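Local coordinates for uncharacterized protein (Legionella longbeachae NSW150, PDB 4JZA), which probably acts as a phosphoinositide phosphatase, removing the 3-phosphate from phosphatidylinositol 3-phosphate and so altering lipid metabolism in the infected host, at residues 174-184 against 304-312; 421-431 against 468-476. One frame throughout, in Å; residues are numbered along the deposited sequence.

Contact 1 (174-184 against 304-312); sequences LLDELTLIKAK and SSLPQWYWV
Trp309 enters a hole on the helix of 174-184 formed by Leu174, Glu177, Leu178 and Ile181, and most of the residues that touch here are buried. The indole NE1 donates to Glu177 OE1 over 2.8 Å, with an N-H...O angle of 158°. The acceptor lies in the indole plane, yet NE1 approaches Glu177 OE1 from above the carboxylate plane, 56° out of it. The other oxygen, OE2, forms a salt bridge with Arg393 of helix 388-402; each carboxylate oxygen thus has its own partner, which would limit rotation of the group. Leu174 CD1 stands 3.5 Å from Trp309 CZ2, the two side chains crossing at about a right angle. The CG1-CD1 arm of Ile181 lies against Tyr310: CG1 makes a CH-pi contact over the ring face, 4.2 Å from the centroid and 12° off the normal, and CD1 passes on to Trp309 CH2. The CG2 methyl approaches Tyr310 CE1. Tyr310 OH is hydrogen-bonded to Pro187 O.

The looser side is the flank where exposed Leu180 and Lys184 face Ser305. Buried Leu306 marks its inner margin, with CD2 3.6 Å from Leu180 CB. The end of the Lys184 chain lies along Ser305, nearest at CE to CB (3.6 Å). The buried side is a single knob-in-hole contact, Trp309 of the short helix 308-311 set into the side of helix 172-183.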
loop_
_atom_site.group_PDB
_atom_site.type_symbol
_atom_site.label_atom_id
_atom_site.label_comp_id
_atom_site.label_asym_id
_atom_site.label_seq_id
_atom_site.Cartn_x
_atom_site.Cartn_y
_atom_site.Cartn_z
ATOM N N LEU A 174 6.158 -0.448 -21.107
ATOM C CA LEU A 174 6.096 -1.224 -19.894
ATOM C C LEU A 174 5.758 -2.653 -20.217
ATOM O O LEU A 174 6.280 -3.575 -19.594
ATOM C CB LEU A 174 5.053 -0.673 -18.915
ATOM C CG LEU A 174 5.016 -1.452 -17.576
ATOM C CD1 LEU A 174 6.043 -0.886 -16.620
ATOM C CD2 LEU A 174 3.651 -1.416 -16.932
ATOM N N LEU A 175 4.862 -2.860 -21.164
ATOM C CA LEU A 175 4.499 -4.246 -21.515
ATOM C C LEU A 175 5.718 -4.999 -21.991
ATOM O O LEU A 175 5.864 -6.188 -21.668
ATOM C CB LEU A 175 3.398 -4.302 -22.587
ATOM C CG LEU A 175 2.081 -3.663 -22.179
ATOM C CD1 LEU A 175 1.028 -3.867 -23.235
ATOM C CD2 LEU A 175 1.612 -4.285 -20.883
ATOM N N ASP A 176 6.590 -4.305 -22.739
ATOM C CA ASP A 176 7.805 -4.912 -23.260
ATOM C C ASP A 176 8.762 -5.255 -22.151
ATOM O O ASP A 176 9.317 -6.364 -22.110
ATOM C CB ASP A 176 8.508 -3.980 -24.248
ATOM C CG ASP A 176 7.729 -3.807 -25.545
ATOM O OD1 ASP A 176 6.925 -4.711 -25.942
ATOM O OD2 ASP A 176 7.914 -2.731 -26.149
ATOM N N GLU A 177 8.931 -4.313 -21.228
ATOM C CA GLU A 177 9.706 -4.585 -20.027
ATOM C C GLU A 177 9.150 -5.758 -19.197
ATOM O O GLU A 177 9.916 -6.556 -18.682
ATOM C CB GLU A 177 9.811 -3.335 -19.190
ATOM C CG GLU A 177 10.618 -2.212 -19.836
ATOM C CD GLU A 177 10.341 -0.872 -19.188
ATOM O OE1 GLU A 177 9.358 -0.732 -18.418
ATOM O OE2 GLU A 177 11.103 0.062 -19.443
ATOM N N LEU A 178 7.835 -5.878 -19.058
ATOM C CA LEU A 178 7.270 -6.996 -18.305
ATOM C C LEU A 178 7.535 -8.331 -18.979
ATOM O O LEU A 178 7.837 -9.357 -18.323
ATOM C CB LEU A 178 5.776 -6.800 -18.059
ATOM C CG LEU A 178 5.431 -5.622 -17.150
ATOM C CD1 LEU A 178 3.933 -5.390 -17.152
ATOM C CD2 LEU A 178 5.901 -5.815 -15.718
ATOM N N THR A 179 7.460 -8.317 -20.299
ATOM C CA THR A 179 7.783 -9.487 -21.096
ATOM C C THR A 179 9.235 -9.925 -20.893
ATOM O O THR A 179 9.481 -11.110 -20.726
ATOM C CB THR A 179 7.487 -9.171 -22.577
ATOM O OG1 THR A 179 6.083 -8.915 -22.727
ATOM C CG2 THR A 179 7.916 -10.337 -23.508
ATOM N N LEU A 180 10.186 -8.987 -20.915
ATOM C CA LEU A 180 11.569 -9.321 -20.625
ATOM C C LEU A 180 11.744 -9.947 -19.211
ATOM O O LEU A 180 12.471 -10.931 -19.025
ATOM C CB LEU A 180 12.452 -8.070 -20.716
ATOM C CG LEU A 180 12.820 -7.577 -22.103
ATOM C CD1 LEU A 180 13.526 -6.222 -22.020
ATOM C CD2 LEU A 180 13.711 -8.589 -22.812
ATOM N N ILE A 181 11.111 -9.337 -18.208
ATOM C CA ILE A 181 11.184 -9.837 -16.846
ATOM C C ILE A 181 10.802 -11.336 -16.801
ATOM O O ILE A 181 11.533 -12.133 -16.235
ATOM C CB ILE A 181 10.342 -8.948 -15.887
ATOM C CG1 ILE A 181 10.988 -7.569 -15.729
ATOM C CG2 ILE A 181 10.235 -9.562 -14.490
ATOM C CD1 ILE A 181 10.040 -6.486 -15.269
ATOM N N LYS A 182 9.697 -11.729 -17.435
ATOM C CA LYS A 182 9.336 -13.133 -17.468
ATOM C C LYS A 182 10.325 -13.950 -18.250
ATOM O O LYS A 182 10.652 -15.079 -17.892
ATOM C CB LYS A 182 8.034 -13.367 -18.171
ATOM C CG LYS A 182 6.859 -12.674 -17.571
ATOM C CD LYS A 182 5.590 -13.128 -18.272
ATOM C CE LYS A 182 5.197 -14.552 -17.894
ATOM N NZ LYS A 182 3.829 -14.856 -18.395
ATOM N N ALA A 183 10.793 -13.416 -19.361
ATOM C CA ALA A 183 11.649 -14.240 -20.194
ATOM C C ALA A 183 12.979 -14.526 -19.482
ATOM O O ALA A 183 13.589 -15.576 -19.751
ATOM C CB ALA A 183 11.853 -13.615 -21.555
ATOM N N LYS A 184 13.402 -13.624 -18.577
ATOM C CA LYS A 184 14.623 -13.811 -17.797
ATOM C C LYS A 184 14.370 -14.510 -16.497
ATOM O O LYS A 184 15.270 -14.633 -15.658
ATOM C CB LYS A 184 15.380 -12.482 -17.629
ATOM C CG LYS A 184 15.736 -11.912 -18.991
ATOM C CD LYS A 184 16.688 -10.747 -18.963
ATOM C CE LYS A 184 16.814 -10.174 -20.382
ATOM N NZ LYS A 184 17.876 -10.849 -21.198
ATOM N N SER A 304 21.760 -4.380 -17.175
ATOM C CA SER A 304 21.173 -3.413 -18.099
ATOM C C SER A 304 20.155 -4.010 -19.035
ATOM O O SER A 304 19.513 -3.295 -19.785
ATOM C CB SER A 304 22.258 -2.717 -18.917
ATOM O OG SER A 304 22.906 -3.653 -19.727
ATOM N N SER A 305 20.004 -5.323 -19.007
ATOM C CA SER A 305 18.931 -5.977 -19.786
ATOM C C SER A 305 17.499 -5.678 -19.320
ATOM O O SER A 305 16.565 -5.817 -20.090
ATOM C CB SER A 305 19.120 -7.485 -19.732
ATOM O OG SER A 305 20.247 -7.831 -20.479
ATOM N N LEU A 306 17.342 -5.356 -18.040
ATOM C CA LEU A 306 16.073 -5.002 -17.470
ATOM C C LEU A 306 16.116 -3.554 -17.015
ATOM O O LEU A 306 17.141 -2.999 -16.753
ATOM C CB LEU A 306 15.765 -5.910 -16.308
ATOM C CG LEU A 306 15.488 -7.318 -16.778
ATOM C CD1 LEU A 306 15.381 -8.273 -15.581
ATOM C CD2 LEU A 306 14.234 -7.333 -17.635
ATOM N N PRO A 307 14.969 -2.931 -16.933
ATOM C CA PRO A 307 14.909 -1.517 -16.599
ATOM C C PRO A 307 15.197 -1.181 -15.149
ATOM O O PRO A 307 14.902 -1.957 -14.249
ATOM C CB PRO A 307 13.480 -1.169 -16.922
ATOM C CG PRO A 307 12.743 -2.454 -16.703
ATOM C CD PRO A 307 13.640 -3.533 -17.155
ATOM N N GLN A 308 15.775 0.001 -14.951
ATOM C CA GLN A 308 16.213 0.468 -13.639
ATOM C C GLN A 308 15.061 0.562 -12.628
ATOM O O GLN A 308 15.248 0.279 -11.459
ATOM C CB GLN A 308 16.929 1.796 -13.819
ATOM C CG GLN A 308 17.664 2.329 -12.616
ATOM C CD GLN A 308 18.273 3.703 -12.900
ATOM O OE1 GLN A 308 17.852 4.412 -13.822
ATOM N NE2 GLN A 308 19.257 4.095 -12.097
ATOM N N TRP A 309 13.855 0.911 -13.061
ATOM C CA TRP A 309 12.732 0.871 -12.144
ATOM C C TRP A 309 12.524 -0.503 -11.525
ATOM O O TRP A 309 12.057 -0.602 -10.412
ATOM C CB TRP A 309 11.440 1.362 -12.780
ATOM C CG TRP A 309 10.844 0.536 -13.842
ATOM C CD1 TRP A 309 10.820 0.825 -15.156
ATOM C CD2 TRP A 309 10.113 -0.670 -13.678
ATOM N NE1 TRP A 309 10.128 -0.133 -15.837
ATOM C CE2 TRP A 309 9.695 -1.076 -14.941
ATOM C CE3 TRP A 309 9.760 -1.451 -12.575
ATOM C CZ2 TRP A 309 8.938 -2.256 -15.144
ATOM C CZ3 TRP A 309 9.001 -2.631 -12.780
ATOM C CH2 TRP A 309 8.599 -3.002 -14.046
ATOM N N TYR A 310 12.851 -1.565 -12.241
ATOM C CA TYR A 310 12.642 -2.913 -11.741
ATOM C C TYR A 310 13.639 -3.175 -10.641
ATOM O O TYR A 310 13.270 -3.679 -9.575
ATOM C CB TYR A 310 12.797 -3.939 -12.857
ATOM C CG TYR A 310 12.705 -5.326 -12.390
ATOM C CD1 TYR A 310 11.490 -5.840 -11.956
ATOM C CD2 TYR A 310 13.827 -6.154 -12.360
ATOM C CE1 TYR A 310 11.392 -7.145 -11.493
ATOM C CE2 TYR A 310 13.729 -7.466 -11.896
ATOM C CZ TYR A 310 12.507 -7.961 -11.461
ATOM O OH TYR A 310 12.362 -9.264 -10.986
ATOM N N TRP A 311 14.895 -2.792 -10.859
ATOM C CA TRP A 311 15.964 -3.149 -9.901
ATOM C C TRP A 311 15.850 -2.469 -8.528
ATOM O O TRP A 311 16.383 -2.954 -7.554
ATOM C CB TRP A 311 17.364 -2.883 -10.497
ATOM C CG TRP A 311 17.707 -3.702 -11.737
ATOM C CD1 TRP A 311 17.983 -3.218 -12.960
ATOM C CD2 TRP A 311 17.802 -5.134 -11.841
ATOM N NE1 TRP A 311 18.234 -4.248 -13.827
ATOM C CE2 TRP A 311 18.140 -5.434 -13.156
ATOM C CE3 TRP A 311 17.662 -6.180 -10.938
ATOM C CZ2 TRP A 311 18.313 -6.727 -13.602
ATOM C CZ3 TRP A 311 17.847 -7.479 -11.388
ATOM C CH2 TRP A 311 18.181 -7.737 -12.690
ATOM N N VAL A 312 15.187 -1.333 -8.448
ATOM C CA VAL A 312 14.994 -0.675 -7.149
ATOM C C VAL A 312 13.845 -1.301 -6.313
ATOM O O VAL A 312 13.723 -1.063 -5.088
ATOM C CB VAL A 312 14.818 0.840 -7.308
ATOM C CG1 VAL A 312 16.037 1.434 -7.992
ATOM C CG2 VAL A 312 13.566 1.168 -8.099
#

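Contact 2 (421-431 against 468-476)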
loop_
_atom_site.group_PDB
_atom_site.type_symbol
_atom_site.label_atom_id
_atom_site.label_comp_id
_atom_site.label_asym_id
_atom_site.label_seq_id
_atom_site.Cartn_x
_atom_site.Cartn_y
_atom_site.Cartn_z
ATOM N N ILE A 421 4.418 21.620 2.061
ATOM C CA ILE A 421 4.769 22.236 3.349
ATOM C C ILE A 421 6.233 21.943 3.592
ATOM O O ILE A 421 6.614 20.778 3.539
ATOM C CB ILE A 421 3.864 21.683 4.481
ATOM C CG1 ILE A 421 4.175 22.351 5.814
ATOM C CG2 ILE A 421 3.950 20.156 4.639
ATOM C CD1 ILE A 421 3.264 23.519 6.105
ATOM N N HIS A 422 7.070 22.976 3.766
ATOM C CA HIS A 422 8.513 22.774 4.083
ATOM C C HIS A 422 8.672 22.202 5.501
ATOM O O HIS A 422 7.773 22.317 6.349
ATOM C CB HIS A 422 9.344 24.065 3.973
ATOM C CG HIS A 422 9.741 24.434 2.573
ATOM N ND1 HIS A 422 10.965 24.092 2.018
ATOM C CD2 HIS A 422 9.080 25.149 1.625
ATOM C CE1 HIS A 422 11.030 24.567 0.782
ATOM N NE2 HIS A 422 9.899 25.211 0.522
ATOM N N ALA A 423 9.828 21.594 5.759
ATOM C CA ALA A 423 10.114 21.063 7.082
ATOM C C ALA A 423 10.147 22.145 8.170
ATOM O O ALA A 423 9.818 21.887 9.315
ATOM C CB ALA A 423 11.419 20.304 7.063
ATOM N N THR A 424 10.525 23.365 7.829
ATOM C CA THR A 424 10.580 24.425 8.842
ATOM C C THR A 424 9.206 24.925 9.311
ATOM O O THR A 424 9.119 25.632 10.310
ATOM C CB THR A 424 11.443 25.605 8.348
ATOM O OG1 THR A 424 11.060 25.948 7.012
ATOM C CG2 THR A 424 12.931 25.202 8.351
ATOM N N GLU A 425 8.140 24.549 8.605
ATOM C CA GLU A 425 6.779 25.008 8.916
ATOM C C GLU A 425 5.793 23.912 9.394
ATOM O O GLU A 425 4.727 24.241 9.925
ATOM C CB GLU A 425 6.220 25.697 7.692
ATOM C CG GLU A 425 7.139 26.784 7.147
ATOM C CD GLU A 425 6.767 27.237 5.736
ATOM O OE1 GLU A 425 6.399 26.395 4.861
ATOM O OE2 GLU A 425 6.862 28.456 5.505
ATOM N N TYR A 426 6.168 22.633 9.240
ATOM C CA TYR A 426 5.256 21.501 9.424
ATOM C C TYR A 426 4.930 21.146 10.893
ATOM O O TYR A 426 5.815 20.730 11.680
ATOM C CB TYR A 426 5.776 20.249 8.666
ATOM C CG TYR A 426 4.963 18.969 8.928
ATOM C CD1 TYR A 426 3.605 18.896 8.618
ATOM C CD2 TYR A 426 5.542 17.865 9.520
ATOM C CE1 TYR A 426 2.869 17.751 8.869
ATOM C CE2 TYR A 426 4.813 16.728 9.785
ATOM C CZ TYR A 426 3.478 16.673 9.451
ATOM O OH TYR A 426 2.758 15.528 9.729
ATOM N N VAL A 427 3.646 21.300 11.247
ATOM C CA VAL A 427 3.135 20.829 12.541
ATOM C C VAL A 427 2.261 19.590 12.341
ATOM O O VAL A 427 1.221 19.661 11.675
ATOM C CB VAL A 427 2.271 21.892 13.274
ATOM C CG1 VAL A 427 1.943 21.416 14.694
ATOM C CG2 VAL A 427 2.953 23.259 13.298
ATOM N N PRO A 428 2.671 18.448 12.908
ATOM C CA PRO A 428 1.795 17.268 12.871
ATOM C C PRO A 428 0.432 17.524 13.552
ATOM O O PRO A 428 0.401 17.953 14.708
ATOM C CB PRO A 428 2.612 16.194 13.616
ATOM C CG PRO A 428 4.042 16.636 13.517
ATOM C CD PRO A 428 3.991 18.147 13.493
ATOM N N ASN A 429 -0.665 17.288 12.818
ATOM C CA ASN A 429 -2.045 17.585 13.281
ATOM C C ASN A 429 -3.099 16.630 12.695
ATOM O O ASN A 429 -2.742 15.670 12.018
ATOM C CB ASN A 429 -2.415 19.028 12.976
ATOM C CG ASN A 429 -2.392 19.345 11.495
ATOM O OD1 ASN A 429 -2.452 18.452 10.615
ATOM N ND2 ASN A 429 -2.283 20.635 11.205
ATOM N N TRP A 430 -4.385 16.863 12.948
ATOM C CA TRP A 430 -5.376 15.870 12.528
ATOM C C TRP A 430 -5.469 15.651 11.014
ATOM O O TRP A 430 -5.842 14.570 10.557
ATOM C CB TRP A 430 -6.738 16.158 13.140
ATOM C CG TRP A 430 -7.502 17.318 12.605
ATOM C CD1 TRP A 430 -7.138 18.636 12.632
ATOM C CD2 TRP A 430 -8.817 17.265 12.037
ATOM N NE1 TRP A 430 -8.133 19.403 12.084
ATOM C CE2 TRP A 430 -9.175 18.590 11.710
ATOM C CE3 TRP A 430 -9.722 16.221 11.763
ATOM C CZ2 TRP A 430 -10.417 18.913 11.128
ATOM C CZ3 TRP A 430 -10.953 16.533 11.183
ATOM C CH2 TRP A 430 -11.289 17.877 10.870
ATOM N N ILE A 431 -5.078 16.646 10.236
ATOM C CA ILE A 431 -5.236 16.549 8.802
ATOM C C ILE A 431 -4.237 15.567 8.169
ATOM O O ILE A 431 -4.516 14.991 7.109
ATOM C CB ILE A 431 -5.113 17.933 8.161
ATOM C CG1 ILE A 431 -6.215 18.849 8.680
ATOM C CG2 ILE A 431 -5.191 17.825 6.644
ATOM C CD1 ILE A 431 -5.742 20.269 8.867
ATOM N N TYR A 468 -4.806 23.377 0.732
ATOM C CA TYR A 468 -5.755 23.736 1.792
ATOM C C TYR A 468 -5.293 22.971 3.062
ATOM O O TYR A 468 -5.654 21.816 3.294
ATOM C CB TYR A 468 -7.229 23.463 1.416
ATOM C CG TYR A 468 -8.167 23.964 2.482
ATOM C CD1 TYR A 468 -8.157 25.299 2.843
ATOM C CD2 TYR A 468 -9.027 23.113 3.166
ATOM C CE1 TYR A 468 -8.973 25.786 3.844
ATOM C CE2 TYR A 468 -9.859 23.591 4.175
ATOM C CZ TYR A 468 -9.819 24.929 4.505
ATOM O OH TYR A 468 -10.596 25.471 5.474
ATOM N N ASN A 469 -4.452 23.631 3.849
ATOM C CA ASN A 469 -3.764 22.993 4.954
ATOM C C ASN A 469 -3.518 23.977 6.132
ATOM O O ASN A 469 -3.493 25.204 5.949
ATOM C CB ASN A 469 -2.458 22.403 4.428
ATOM C CG ASN A 469 -1.809 21.457 5.424
ATOM O OD1 ASN A 469 -2.498 20.708 6.158
ATOM N ND2 ASN A 469 -0.462 21.521 5.502
HETATM N N MSE A 470 -3.381 23.433 7.337
HETATM C CA MSE A 470 -3.164 24.225 8.543
HETATM C C MSE A 470 -1.871 23.811 9.172
HETATM O O MSE A 470 -1.660 22.623 9.424
HETATM C CB MSE A 470 -4.309 23.921 9.508
HETATM C CG MSE A 470 -4.237 24.719 10.811
HETATM SE SE MSE A 470 -4.423 26.657 10.468
HETATM C CE MSE A 470 -6.377 26.752 10.775
ATOM N N ALA A 471 -0.984 24.770 9.419
ATOM C CA ALA A 471 0.189 24.530 10.276
ATOM C C ALA A 471 0.527 25.510 11.393
ATOM O O ALA A 471 0.183 25.289 12.543
ATOM C CB ALA A 471 1.455 24.422 9.435
ATOM N N LYS A 472 1.207 26.586 11.046
ATOM C CA LYS A 472 1.395 27.699 11.942
ATOM C C LYS A 472 0.239 28.617 11.522
ATOM O O LYS A 472 -0.459 29.199 12.352
ATOM C CB LYS A 472 2.741 28.349 11.626
ATOM C CG LYS A 472 3.050 29.608 12.413
ATOM C CD LYS A 472 3.730 29.274 13.728
ATOM C CE LYS A 472 3.939 30.525 14.568
ATOM N NZ LYS A 472 3.827 30.206 16.013
ATOM N N ARG A 473 0.034 28.697 10.210
ATOM C CA ARG A 473 -1.033 29.502 9.606
ATOM C C ARG A 473 -1.859 28.664 8.617
ATOM O O ARG A 473 -1.484 27.570 8.289
ATOM C CB ARG A 473 -0.400 30.691 8.880
ATOM C CG ARG A 473 0.717 30.284 7.912
ATOM C CD ARG A 473 1.276 31.465 7.129
ATOM N NE ARG A 473 2.098 31.038 5.996
ATOM C CZ ARG A 473 1.648 30.840 4.755
ATOM N NH1 ARG A 473 0.364 31.014 4.440
ATOM N NH2 ARG A 473 2.484 30.461 3.805
ATOM N N LEU A 474 -2.969 29.185 8.134
ATOM C CA LEU A 474 -3.703 28.508 7.095
ATOM C C LEU A 474 -2.917 28.607 5.802
ATOM O O LEU A 474 -2.270 29.621 5.566
ATOM C CB LEU A 474 -5.066 29.165 6.891
ATOM C CG LEU A 474 -6.030 28.447 5.933
ATOM C CD1 LEU A 474 -6.371 27.026 6.365
ATOM C CD2 LEU A 474 -7.307 29.252 5.784
ATOM N N TYR A 475 -2.970 27.562 4.973
ATOM C CA TYR A 475 -2.397 27.596 3.604
ATOM C C TYR A 475 -3.524 27.358 2.615
ATOM O O TYR A 475 -4.305 26.411 2.793
ATOM C CB TYR A 475 -1.364 26.497 3.406
ATOM C CG TYR A 475 -0.081 26.688 4.162
ATOM C CD1 TYR A 475 0.028 26.301 5.501
ATOM C CD2 TYR A 475 1.046 27.230 3.530
ATOM C CE1 TYR A 475 1.206 26.473 6.198
ATOM C CE2 TYR A 475 2.230 27.401 4.221
ATOM C CZ TYR A 475 2.308 27.026 5.557
ATOM O OH TYR A 475 3.491 27.203 6.248
ATOM N N TYR A 476 -3.632 28.213 1.606
ATOM C CA TYR A 476 -4.737 28.177 0.654
ATOM C C TYR A 476 -4.327 28.836 -0.647
ATOM O O TYR A 476 -3.247 29.392 -0.738
ATOM C CB TYR A 476 -5.962 28.877 1.222
ATOM C CG TYR A 476 -5.708 30.301 1.627
ATOM C CD1 TYR A 476 -5.086 30.595 2.823
ATOM C CD2 TYR A 476 -6.088 31.349 0.814
ATOM C CE1 TYR A 476 -4.851 31.898 3.197
ATOM C CE2 TYR A 476 -5.857 32.654 1.181
ATOM C CZ TYR A 476 -5.237 32.921 2.373
ATOM O OH TYR A 476 -5.009 34.219 2.739
#
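One side-chain hydrogen bond joins the two segments: Asn429 ND2 donates to Met470 O at 2.7 Å. The carbonyl oxygen lies close to the amide plane of Asn429, whereas the donor sits 36° above the carbonyl plane, and the N-H...O angle of 132° makes the bond noticeably bent. Asn429 holds CG between its backbone N and carbonyl carbon. From there OD1 also accepts a weak bond from Ile431 N, so the same amide faces both its own loop and the hairpin. Met470 is a selenomethionine, and its part in the contact is made by the backbone oxygen and CB.

Apolar contacts flank this bond. Ile421 CD1 lies 3.6 Å from Tyr475 CE1, approaching the ring obliquely, and 3.9 Å from Ala471 CB. CG1 of Ile421, anti to the backbone N, carries CD1 out to the ring. The two side chains cross at about a right angle. At the other end Ile431 CD1 rests 4.0 Å from Met470 CB. Val427 CG2 lies 4.3 Å from Ala471 CB, where the two backbones come nearest, the CA atoms of Val427 and Ala471 being 5.2 Å apart.

At the more exposed end, Glu425 OE1 is 3.3 Å from Tyr475 OH, with carboxylate and ring planes 62° apart. Arg473 NH1 lies over one face of the same tyrosine ring, offset toward its rim.

Strands 469-470 and 474-475 form a small beta hairpin, closed by paired backbone bonds between Asn469 and Tyr475. The loop of 421-431, between strand 412-416 and helix 441-454, packs along it, while Trp624 of helix 622-625 meets Ile431 and stacks on Tyr468, and helix 524-542 touches Tyr468 and Leu474.

From the N terminus, the chain crosses the first strands of the mixed sheet and enters helix 172-183. Contact 1 then closes a loop of 119 residues, largely helical and without strand, by returning helix 308-311 to that helix; this span holds the insertion domain. After strands 352-359 and 365-374 and helix 388-402, which also borders contact 1, contact 2 closes a shorter loop of 36 residues, joining the segment after strand 412-416 to the hairpin after strand 462-465. This loop holds helix 441-454, part of the crossover between those two adjacent parallel strands. The two loops run in series, neither nested nor crossed. Their centres lie 40 Å and nearest atoms about 24 Å apart, without touching.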